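Local coordinates for protein S-adenosylmethionine-dependent methyltransferase (Clostridium acetobutylicum, PDB 1Y8C) that probably transfers methyl groups from S-adenosylmethionine to an acceptor, as a member of the Rossmann-like methyltransferase family, at residues A[20-24]-A[50-55]; A[38-44]-A[59-65]; A[92-96]-A[123-127]. One frame throughout, in Å; residues are numbered along the deposited sequence.

Contact 1. Residues A[20-24]-A[50-55]; sequences YKKWS and NLTENL
One hydrogen bond joins the two segments: Asn54 ND2 donates to Ser24 OG at 2.9 Å, nearly straight at 170° and with the hydroxyl in the plane of the amide. Ser24 OG stands between its backbone N and carbonyl carbon (chi1 48°), a torsion that also brings it near the carbonyl oxygens of Tyr20 and Lys21 one turn back in its own helix. Asn54 CB packs 3.5 Å from Ser24 CB beside this bond.

Aromatic contact dominates the other end. Asn50 CB sits over one face of the Tyr20 ring, a CH-pi contact of 3.6 Å from CB to the ring centroid, offset toward CZ, and the amide lies 25° from the ring plane. The phenol oxygen is hydrogen-bonded to Asp11 OD2 of helix 3-15.

In the Rossmann-like methyltransferase fold, segment 50-55 follows the glycine-rich turn after the first strand of the sheet, a turn that in relatives borders the S-adenosylmethionine site; helix 20-32 packs here on the short helix 52-55.

Apolar side chains meet on the inner side. Leu51 CD1 meets the edge of the Trp23 indole at CE3, 4.0 Å away, while Leu55 CD2 packs 4.1 Å from Ser24 CB. Trp23 also stacks on Tyr226.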
loop_
_atom_site.group_PDB
_atom_site.type_symbol
_atom_site.label_atom_id
_atom_site.label_comp_id
_atom_site.label_asym_id
_atom_site.label_seq_id
_atom_site.Cartn_x
_atom_site.Cartn_y
_atom_site.Cartn_z
ATOM N N TYR A 20 -8.665 5.327 5.796
ATOM C CA TYR A 20 -8.983 5.401 4.379
ATOM C C TYR A 20 -9.333 6.807 3.915
ATOM O O TYR A 20 -8.585 7.406 3.139
ATOM C CB TYR A 20 -10.119 4.434 4.060
ATOM C CG TYR A 20 -9.798 3.002 4.437
ATOM C CD1 TYR A 20 -10.789 2.161 4.946
ATOM C CD2 TYR A 20 -8.505 2.495 4.310
ATOM C CE1 TYR A 20 -10.503 0.856 5.327
ATOM C CE2 TYR A 20 -8.203 1.189 4.686
ATOM C CZ TYR A 20 -9.206 0.376 5.196
ATOM O OH TYR A 20 -8.928 -0.916 5.583
ATOM N N LYS A 21 -10.457 7.341 4.393
ATOM C CA LYS A 21 -10.882 8.683 3.996
ATOM C C LYS A 21 -9.749 9.690 4.151
ATOM O O LYS A 21 -9.489 10.477 3.233
ATOM C CB LYS A 21 -12.102 9.132 4.816
ATOM C CG LYS A 21 -13.385 8.349 4.494
ATOM C CD LYS A 21 -14.410 8.375 5.651
ATOM C CE LYS A 21 -15.586 7.392 5.427
ATOM N NZ LYS A 21 -16.380 7.632 4.162
ATOM N N LYS A 22 -9.061 9.664 5.292
ATOM C CA LYS A 22 -7.975 10.609 5.492
ATOM C C LYS A 22 -6.960 10.512 4.351
ATOM O O LYS A 22 -6.633 11.515 3.713
ATOM C CB LYS A 22 -7.266 10.361 6.816
ATOM C CG LYS A 22 -6.021 11.217 6.959
ATOM C CD LYS A 22 -5.183 10.817 8.148
ATOM C CE LYS A 22 -3.907 11.646 8.193
ATOM N NZ LYS A 22 -2.991 11.228 9.289
ATOM N N TRP A 23 -6.475 9.303 4.089
ATOM C CA TRP A 23 -5.496 9.104 3.031
ATOM C C TRP A 23 -6.062 9.490 1.667
ATOM O O TRP A 23 -5.436 10.251 0.920
ATOM C CB TRP A 23 -5.008 7.650 3.006
ATOM C CG TRP A 23 -4.187 7.247 4.201
ATOM C CD1 TRP A 23 -4.071 7.918 5.386
ATOM C CD2 TRP A 23 -3.417 6.045 4.348
ATOM N NE1 TRP A 23 -3.281 7.209 6.262
ATOM C CE2 TRP A 23 -2.865 6.051 5.649
ATOM C CE3 TRP A 23 -3.139 4.955 3.504
ATOM C CZ2 TRP A 23 -2.054 5.018 6.132
ATOM C CZ3 TRP A 23 -2.333 3.923 3.981
ATOM C CH2 TRP A 23 -1.800 3.964 5.286
ATOM N N SER A 24 -7.241 8.979 1.333
ATOM C CA SER A 24 -7.814 9.319 0.040
ATOM C C SER A 24 -7.959 10.834 -0.109
ATOM O O SER A 24 -7.582 11.389 -1.137
ATOM C CB SER A 24 -9.158 8.599 -0.181
ATOM O OG SER A 24 -10.015 8.709 0.933
ATOM N N ASN A 50 -10.084 -1.101 -0.314
ATOM C CA ASN A 50 -10.481 -0.144 0.712
ATOM C C ASN A 50 -10.053 1.276 0.407
ATOM O O ASN A 50 -10.606 2.231 0.935
ATOM C CB ASN A 50 -9.936 -0.576 2.074
ATOM C CG ASN A 50 -10.719 -1.726 2.653
ATOM O OD1 ASN A 50 -11.933 -1.796 2.476
ATOM N ND2 ASN A 50 -10.042 -2.624 3.359
ATOM N N LEU A 51 -9.076 1.414 -0.468
ATOM C CA LEU A 51 -8.587 2.728 -0.824
ATOM C C LEU A 51 -9.109 3.063 -2.221
ATOM O O LEU A 51 -9.378 4.217 -2.544
ATOM C CB LEU A 51 -7.066 2.691 -0.795
ATOM C CG LEU A 51 -6.268 3.934 -0.438
ATOM C CD1 LEU A 51 -4.983 3.498 0.236
ATOM C CD2 LEU A 51 -5.980 4.752 -1.668
ATOM N N THR A 52 -9.275 2.031 -3.038
ATOM C CA THR A 52 -9.750 2.196 -4.403
ATOM C C THR A 52 -11.172 2.746 -4.454
ATOM O O THR A 52 -11.480 3.617 -5.276
ATOM C CB THR A 52 -9.720 0.856 -5.157
ATOM O OG1 THR A 52 -8.575 0.103 -4.740
ATOM C CG2 THR A 52 -9.640 1.093 -6.653
ATOM N N GLU A 53 -12.040 2.236 -3.582
ATOM C CA GLU A 53 -13.432 2.677 -3.553
ATOM C C GLU A 53 -13.563 4.162 -3.211
ATOM O O GLU A 53 -14.587 4.769 -3.483
ATOM C CB GLU A 53 -14.240 1.851 -2.552
ATOM C CG GLU A 53 -13.797 2.037 -1.121
ATOM C CD GLU A 53 -14.642 1.272 -0.125
ATOM O OE1 GLU A 53 -14.180 1.113 1.028
ATOM O OE2 GLU A 53 -15.762 0.836 -0.475
ATOM N N ASN A 54 -12.532 4.750 -2.620
ATOM C CA ASN A 54 -12.585 6.163 -2.281
ATOM C C ASN A 54 -12.135 7.058 -3.434
ATOM O O ASN A 54 -12.706 8.124 -3.652
ATOM C CB ASN A 54 -11.712 6.447 -1.055
ATOM C CG ASN A 54 -12.344 5.966 0.233
ATOM O OD1 ASN A 54 -13.189 5.072 0.221
ATOM N ND2 ASN A 54 -11.932 6.549 1.355
ATOM N N LEU A 55 -11.115 6.620 -4.171
ATOM C CA LEU A 55 -10.545 7.393 -5.276
ATOM C C LEU A 55 -11.152 7.072 -6.637
ATOM O O LEU A 55 -11.227 7.934 -7.511
ATOM C CB LEU A 55 -9.035 7.155 -5.332
ATOM C CG LEU A 55 -8.233 7.534 -4.094
ATOM C CD1 LEU A 55 -6.901 6.827 -4.105
ATOM C CD2 LEU A 55 -8.051 9.039 -4.055
#

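Contact 2. Residues A[38-44]-A[59-65]; sequences FDDYLDL and FKNTWAV
Phe59 inserts its ring between Phe38 and Tyr41. Its CB lies near the carbonyl oxygen of Phe38 and CB of Tyr41. At CG the ring meets Tyr41 CB at 3.4 Å, and this methylene stands over one face in a CH-pi contact 15° off the ring normal. CD1 stays beside the same methylene and nears Tyr41 CG. On the other side of the ring's long axis, CD2 approaches the carbonyl carbon of Phe38, and CE2 its CA. CE1 turns to Phe38 CD2, and at the tip CZ comes within 3.4 Å of that same CD2, which sits over the face opposite Tyr41. The Phe38 and Phe59 ring planes are oblique, at 49°.

Beyond this aromatic cluster, strands 40-44 and 61-65 run parallel. They are neighbouring strands of the central sheet and, with helix 52-55 between them, form a beta-alpha-beta unit of the Rossmann-like fold. The bonds alternate in the parallel manner: Asn61 N to Asp39 O, Tyr41 N to Asn61 O (2.9 Å), Trp63 N to Tyr41 O (2.8 Å), Asp43 N to Trp63 O, and Val65 N to Asp43 O (3.0 Å).

Side chains add to the ladder on both faces. Tyr41, with CG anti to N (chi1 168°), lies alongside Thr62, and its CD2 is 3.3 Å from Thr62 CG2. On the face of Leu42 and Trp63, Leu42 CD1 touches Trp63 CB at 3.6 Å and reaches on to Val65 CG2. Strand 104-107 flanks strand 40-44 on its other edge, where Thr106 OG1 is hydrogen-bonded to both Tyr41 OH and Asp43 OD1.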
loop_
_atom_site.group_PDB
_atom_site.type_symbol
_atom_site.label_atom_id
_atom_site.label_comp_id
_atom_site.label_asym_id
_atom_site.label_seq_id
_atom_site.Cartn_x
_atom_site.Cartn_y
_atom_site.Cartn_z
ATOM N N PHE A 38 -8.387 14.374 -13.793
ATOM C CA PHE A 38 -8.914 13.110 -13.296
ATOM C C PHE A 38 -9.476 12.136 -14.333
ATOM O O PHE A 38 -10.617 11.688 -14.227
ATOM C CB PHE A 38 -9.951 13.381 -12.199
ATOM C CG PHE A 38 -9.383 14.110 -11.001
ATOM C CD1 PHE A 38 -9.059 15.463 -11.080
ATOM C CD2 PHE A 38 -9.127 13.435 -9.811
ATOM C CE1 PHE A 38 -8.492 16.131 -10.002
ATOM C CE2 PHE A 38 -8.559 14.094 -8.725
ATOM C CZ PHE A 38 -8.240 15.444 -8.823
ATOM N N ASP A 39 -8.657 11.777 -15.314
ATOM C CA ASP A 39 -9.094 10.838 -16.326
ATOM C C ASP A 39 -8.797 9.390 -15.989
ATOM O O ASP A 39 -9.714 8.571 -15.922
ATOM C CB ASP A 39 -8.473 11.171 -17.676
ATOM C CG ASP A 39 -9.136 12.359 -18.332
ATOM O OD1 ASP A 39 -10.383 12.447 -18.263
ATOM O OD2 ASP A 39 -8.422 13.199 -18.927
ATOM N N ASP A 40 -7.524 9.071 -15.769
ATOM C CA ASP A 40 -7.140 7.693 -15.492
ATOM C C ASP A 40 -6.394 7.440 -14.188
ATOM O O ASP A 40 -5.367 8.061 -13.888
ATOM C CB ASP A 40 -6.349 7.162 -16.684
ATOM C CG ASP A 40 -7.169 7.174 -17.952
ATOM O OD1 ASP A 40 -8.127 6.366 -18.051
ATOM O OD2 ASP A 40 -6.879 8.005 -18.846
ATOM N N TYR A 41 -6.935 6.490 -13.431
ATOM C CA TYR A 41 -6.414 6.099 -12.128
ATOM C C TYR A 41 -6.068 4.611 -11.990
ATOM O O TYR A 41 -6.886 3.735 -12.274
ATOM C CB TYR A 41 -7.433 6.480 -11.038
ATOM C CG TYR A 41 -7.141 5.864 -9.682
ATOM C CD1 TYR A 41 -5.906 6.074 -9.048
ATOM C CD2 TYR A 41 -8.093 5.075 -9.028
ATOM C CE1 TYR A 41 -5.627 5.520 -7.801
ATOM C CE2 TYR A 41 -7.825 4.513 -7.778
ATOM C CZ TYR A 41 -6.585 4.744 -7.171
ATOM O OH TYR A 41 -6.302 4.197 -5.941
ATOM N N LEU A 42 -4.852 4.349 -11.525
ATOM C CA LEU A 42 -4.358 2.996 -11.304
ATOM C C LEU A 42 -3.912 2.812 -9.854
ATOM O O LEU A 42 -3.054 3.549 -9.335
ATOM C CB LEU A 42 -3.161 2.704 -12.211
ATOM C CG LEU A 42 -2.381 1.415 -11.898
ATOM C CD1 LEU A 42 -3.170 0.213 -12.395
ATOM C CD2 LEU A 42 -1.013 1.453 -12.556
ATOM N N ASP A 43 -4.486 1.817 -9.201
ATOM C CA ASP A 43 -4.106 1.527 -7.835
ATOM C C ASP A 43 -3.425 0.158 -7.811
ATOM O O ASP A 43 -4.055 -0.861 -8.088
ATOM C CB ASP A 43 -5.341 1.536 -6.942
ATOM C CG ASP A 43 -5.008 1.240 -5.509
ATOM O OD1 ASP A 43 -3.858 1.539 -5.103
ATOM O OD2 ASP A 43 -5.890 0.717 -4.787
ATOM N N LEU A 44 -2.129 0.150 -7.508
ATOM C CA LEU A 44 -1.337 -1.080 -7.439
ATOM C C LEU A 44 -1.443 -1.651 -6.039
ATOM O O LEU A 44 -1.324 -0.913 -5.066
ATOM C CB LEU A 44 0.136 -0.787 -7.699
ATOM C CG LEU A 44 0.515 -0.176 -9.031
ATOM C CD1 LEU A 44 1.930 0.384 -8.945
ATOM C CD2 LEU A 44 0.393 -1.225 -10.116
ATOM N N PHE A 59 -12.481 9.503 -10.686
ATOM C CA PHE A 59 -11.927 9.406 -12.034
ATOM C C PHE A 59 -12.892 8.815 -13.061
ATOM O O PHE A 59 -13.974 8.333 -12.714
ATOM C CB PHE A 59 -10.654 8.563 -12.021
ATOM C CG PHE A 59 -9.510 9.214 -11.318
ATOM C CD1 PHE A 59 -9.468 9.264 -9.929
ATOM C CD2 PHE A 59 -8.479 9.804 -12.048
ATOM C CE1 PHE A 59 -8.419 9.889 -9.279
ATOM C CE2 PHE A 59 -7.426 10.431 -11.408
ATOM C CZ PHE A 59 -7.391 10.478 -10.017
ATOM N N LYS A 60 -12.495 8.853 -14.331
ATOM C CA LYS A 60 -13.330 8.294 -15.387
ATOM C C LYS A 60 -13.031 6.816 -15.560
ATOM O O LYS A 60 -13.949 5.998 -15.642
ATOM C CB LYS A 60 -13.089 9.000 -16.721
ATOM C CG LYS A 60 -13.330 10.499 -16.713
ATOM C CD LYS A 60 -13.711 10.990 -18.116
ATOM C CE LYS A 60 -12.687 10.551 -19.177
ATOM N NZ LYS A 60 -13.166 10.704 -20.593
ATOM N N ASN A 61 -11.745 6.479 -15.622
ATOM C CA ASN A 61 -11.333 5.089 -15.792
ATOM C C ASN A 61 -10.384 4.664 -14.681
ATOM O O ASN A 61 -9.416 5.363 -14.372
ATOM C CB ASN A 61 -10.649 4.890 -17.148
ATOM C CG ASN A 61 -11.401 5.556 -18.286
ATOM O OD1 ASN A 61 -10.923 6.526 -18.883
ATOM N ND2 ASN A 61 -12.586 5.040 -18.591
ATOM N N THR A 62 -10.659 3.504 -14.096
ATOM C CA THR A 62 -9.839 2.993 -13.015
ATOM C C THR A 62 -9.361 1.564 -13.245
ATOM O O THR A 62 -10.082 0.724 -13.782
ATOM C CB THR A 62 -10.607 3.025 -11.670
ATOM O OG1 THR A 62 -11.055 4.357 -11.404
ATOM C CG2 THR A 62 -9.718 2.563 -10.533
ATOM N N TRP A 63 -8.126 1.308 -12.832
ATOM C CA TRP A 63 -7.526 -0.011 -12.920
ATOM C C TRP A 63 -7.004 -0.366 -11.538
ATOM O O TRP A 63 -6.345 0.444 -10.884
ATOM C CB TRP A 63 -6.378 -0.021 -13.913
ATOM C CG TRP A 63 -6.816 -0.085 -15.309
ATOM C CD1 TRP A 63 -7.368 0.921 -16.046
ATOM C CD2 TRP A 63 -6.732 -1.219 -16.170
ATOM N NE1 TRP A 63 -7.628 0.486 -17.324
ATOM C CE2 TRP A 63 -7.242 -0.823 -17.429
ATOM C CE3 TRP A 63 -6.261 -2.527 -16.007
ATOM C CZ2 TRP A 63 -7.313 -1.699 -18.515
ATOM C CZ3 TRP A 63 -6.327 -3.399 -17.087
ATOM C CH2 TRP A 63 -6.844 -2.979 -18.329
ATOM N N ALA A 64 -7.312 -1.581 -11.104
ATOM C CA ALA A 64 -6.895 -2.079 -9.804
ATOM C C ALA A 64 -6.111 -3.367 -10.018
ATOM O O ALA A 64 -6.606 -4.305 -10.644
ATOM C CB ALA A 64 -8.115 -2.345 -8.941
ATOM N N VAL A 65 -4.890 -3.410 -9.495
ATOM C CA VAL A 65 -4.034 -4.571 -9.650
ATOM C C VAL A 65 -3.572 -5.106 -8.304
ATOM O O VAL A 65 -3.229 -4.343 -7.412
ATOM C CB VAL A 65 -2.799 -4.216 -10.475
ATOM C CG1 VAL A 65 -1.956 -5.448 -10.695
ATOM C CG2 VAL A 65 -3.225 -3.600 -11.798
#

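Contact 3. Residues A[92-96]-A[123-127]; sequences DISNL and KYFKA
Lys123 NZ donates to Asn95 OD1 across 2.7 Å, the ammonium standing above the carbonyl plane of the amide, 36° out of it, with a C=O...N angle of 142°. The same nitrogen is 3.0 Å from the carbonyl oxygen of Ser94. To arrive there the lysine chain folds back on itself: after an extended chi2 it bends at chi3 (68°) and again at chi4, which carries NZ across to the loop instead of letting it run out from the helix. Lys123 and Asn95 are both exposed, and the pair lies at the outer margin of the contact.

Farther in, the contact turns apolar. Ile93 CG2 meets the Tyr124 ring at its edge, close to the ring plane, 3.3 Å from CE1 and 3.6 Å from CD1. The isoleucine and tyrosine side chains run alongside each other in a common direction, and the carbonyl oxygen of Ile93 also lies at that edge, in the ring plane.

These residues join the loop that follows strand 87-89 to helix 118-129 of the Rossmann-like fold. A short 3-10 segment at 93-94 shapes the loop, and the bond from Asn95 N to Asp92 O (2.7 Å) closes its turn. One helical turn beyond Lys123, Ala127 faces the loop, and its CB packs against Leu96 CB at 4.1 Å. Ile93, Leu96 and Tyr124 also touch Leu44 of strand 40-44, while the phenol oxygen of Tyr124 forms a weak hydrogen bond with Thr112.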
loop_
_atom_site.group_PDB
_atom_site.type_symbol
_atom_site.label_atom_id
_atom_site.label_comp_id
_atom_site.label_asym_id
_atom_site.label_seq_id
_atom_site.Cartn_x
_atom_site.Cartn_y
_atom_site.Cartn_z
ATOM N N ASP A 92 2.036 -9.202 -10.689
ATOM C CA ASP A 92 3.063 -8.858 -9.718
ATOM C C ASP A 92 3.569 -7.448 -10.048
ATOM O O ASP A 92 4.023 -7.191 -11.163
ATOM C CB ASP A 92 4.217 -9.865 -9.793
ATOM C CG ASP A 92 5.430 -9.430 -8.979
ATOM O OD1 ASP A 92 5.271 -9.151 -7.768
ATOM O OD2 ASP A 92 6.546 -9.369 -9.553
ATOM N N ILE A 93 3.481 -6.542 -9.074
ATOM C CA ILE A 93 3.917 -5.148 -9.238
ATOM C C ILE A 93 5.296 -4.995 -9.892
ATOM O O ILE A 93 5.537 -4.045 -10.633
ATOM C CB ILE A 93 3.962 -4.396 -7.873
ATOM C CG1 ILE A 93 3.252 -5.208 -6.783
ATOM C CG2 ILE A 93 3.284 -3.044 -8.004
ATOM C CD1 ILE A 93 3.425 -4.637 -5.385
ATOM N N SER A 94 6.200 -5.928 -9.609
ATOM C CA SER A 94 7.544 -5.880 -10.173
ATOM C C SER A 94 7.494 -6.033 -11.685
ATOM O O SER A 94 8.346 -5.512 -12.394
ATOM C CB SER A 94 8.398 -6.992 -9.572
ATOM O OG SER A 94 8.381 -6.935 -8.155
ATOM N N ASN A 95 6.493 -6.762 -12.170
ATOM C CA ASN A 95 6.316 -6.975 -13.609
ATOM C C ASN A 95 4.956 -6.484 -14.093
ATOM O O ASN A 95 4.217 -7.211 -14.754
ATOM C CB ASN A 95 6.473 -8.456 -13.956
ATOM C CG ASN A 95 7.857 -8.974 -13.646
ATOM O OD1 ASN A 95 8.858 -8.403 -14.094
ATOM N ND2 ASN A 95 7.929 -10.062 -12.883
ATOM N N LEU A 96 4.632 -5.244 -13.746
ATOM C CA LEU A 96 3.376 -4.635 -14.149
ATOM C C LEU A 96 3.306 -4.617 -15.683
ATOM O O LEU A 96 4.199 -4.077 -16.340
ATOM C CB LEU A 96 3.316 -3.210 -13.594
ATOM C CG LEU A 96 2.087 -2.368 -13.933
ATOM C CD1 LEU A 96 0.844 -3.021 -13.329
ATOM C CD2 LEU A 96 2.258 -0.956 -13.394
ATOM N N LYS A 123 12.953 -2.358 -10.815
ATOM C CA LYS A 123 12.074 -2.726 -11.913
ATOM C C LYS A 123 10.702 -2.115 -11.661
ATOM O O LYS A 123 10.057 -1.577 -12.568
ATOM C CB LYS A 123 11.986 -4.251 -12.023
ATOM C CG LYS A 123 13.299 -4.884 -12.465
ATOM C CD LYS A 123 13.257 -6.413 -12.526
ATOM C CE LYS A 123 12.347 -6.954 -13.640
ATOM N NZ LYS A 123 10.885 -6.866 -13.350
ATOM N N TYR A 124 10.280 -2.191 -10.409
ATOM C CA TYR A 124 9.015 -1.641 -9.956
ATOM C C TYR A 124 8.915 -0.138 -10.286
ATOM O O TYR A 124 8.014 0.278 -10.996
ATOM C CB TYR A 124 8.905 -1.887 -8.450
ATOM C CG TYR A 124 7.831 -1.122 -7.729
ATOM C CD1 TYR A 124 6.487 -1.411 -7.926
ATOM C CD2 TYR A 124 8.170 -0.151 -6.786
ATOM C CE1 TYR A 124 5.501 -0.752 -7.188
ATOM C CE2 TYR A 124 7.206 0.508 -6.050
ATOM C CZ TYR A 124 5.873 0.203 -6.248
ATOM O OH TYR A 124 4.925 0.837 -5.479
ATOM N N PHE A 125 9.842 0.668 -9.780
ATOM C CA PHE A 125 9.815 2.099 -10.049
ATOM C C PHE A 125 9.851 2.357 -11.536
ATOM O O PHE A 125 9.169 3.253 -12.037
ATOM C CB PHE A 125 10.996 2.812 -9.375
ATOM C CG PHE A 125 10.849 2.956 -7.878
ATOM C CD1 PHE A 125 11.970 2.962 -7.056
ATOM C CD2 PHE A 125 9.587 3.068 -7.291
ATOM C CE1 PHE A 125 11.837 3.063 -5.681
ATOM C CE2 PHE A 125 9.452 3.169 -5.919
ATOM C CZ PHE A 125 10.575 3.170 -5.110
ATOM N N LYS A 126 10.655 1.580 -12.254
ATOM C CA LYS A 126 10.733 1.752 -13.698
ATOM C C LYS A 126 9.367 1.396 -14.298
ATOM O O LYS A 126 8.850 2.121 -15.146
ATOM C CB LYS A 126 11.834 0.866 -14.299
ATOM C CG LYS A 126 11.965 1.029 -15.807
ATOM C CD LYS A 126 13.050 0.145 -16.416
ATOM C CE LYS A 126 12.870 0.019 -17.947
ATOM N NZ LYS A 126 12.803 1.349 -18.668
ATOM N N ALA A 127 8.779 0.295 -13.833
ATOM C CA ALA A 127 7.475 -0.147 -14.318
ATOM C C ALA A 127 6.451 0.960 -14.156
ATOM O O ALA A 127 5.668 1.256 -15.063
ATOM C CB ALA A 127 7.023 -1.379 -13.561
#

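Contacts 1 and 2 are largely buried, whereas contact 3 is partly buried and carries exposed polar residues at its margin. Contact 2 lies within the central sheet and rests on a regular backbone ladder; contacts 1 and 3 join helices to loops or to a short helix, each with a side-chain hydrogen bond across the segments. Strand 40-44 is shared ground. It meets contact 1 through Thr52 OG1, which lies 2.8 Å from Asp43 OD2 in a probable hydrogen bond, and contact 3 through Leu44, whose CD2 packs 3.7 Å from Leu96 CD1. Contacts 1 and 3 do not touch, their nearest atoms being about 12 Å apart.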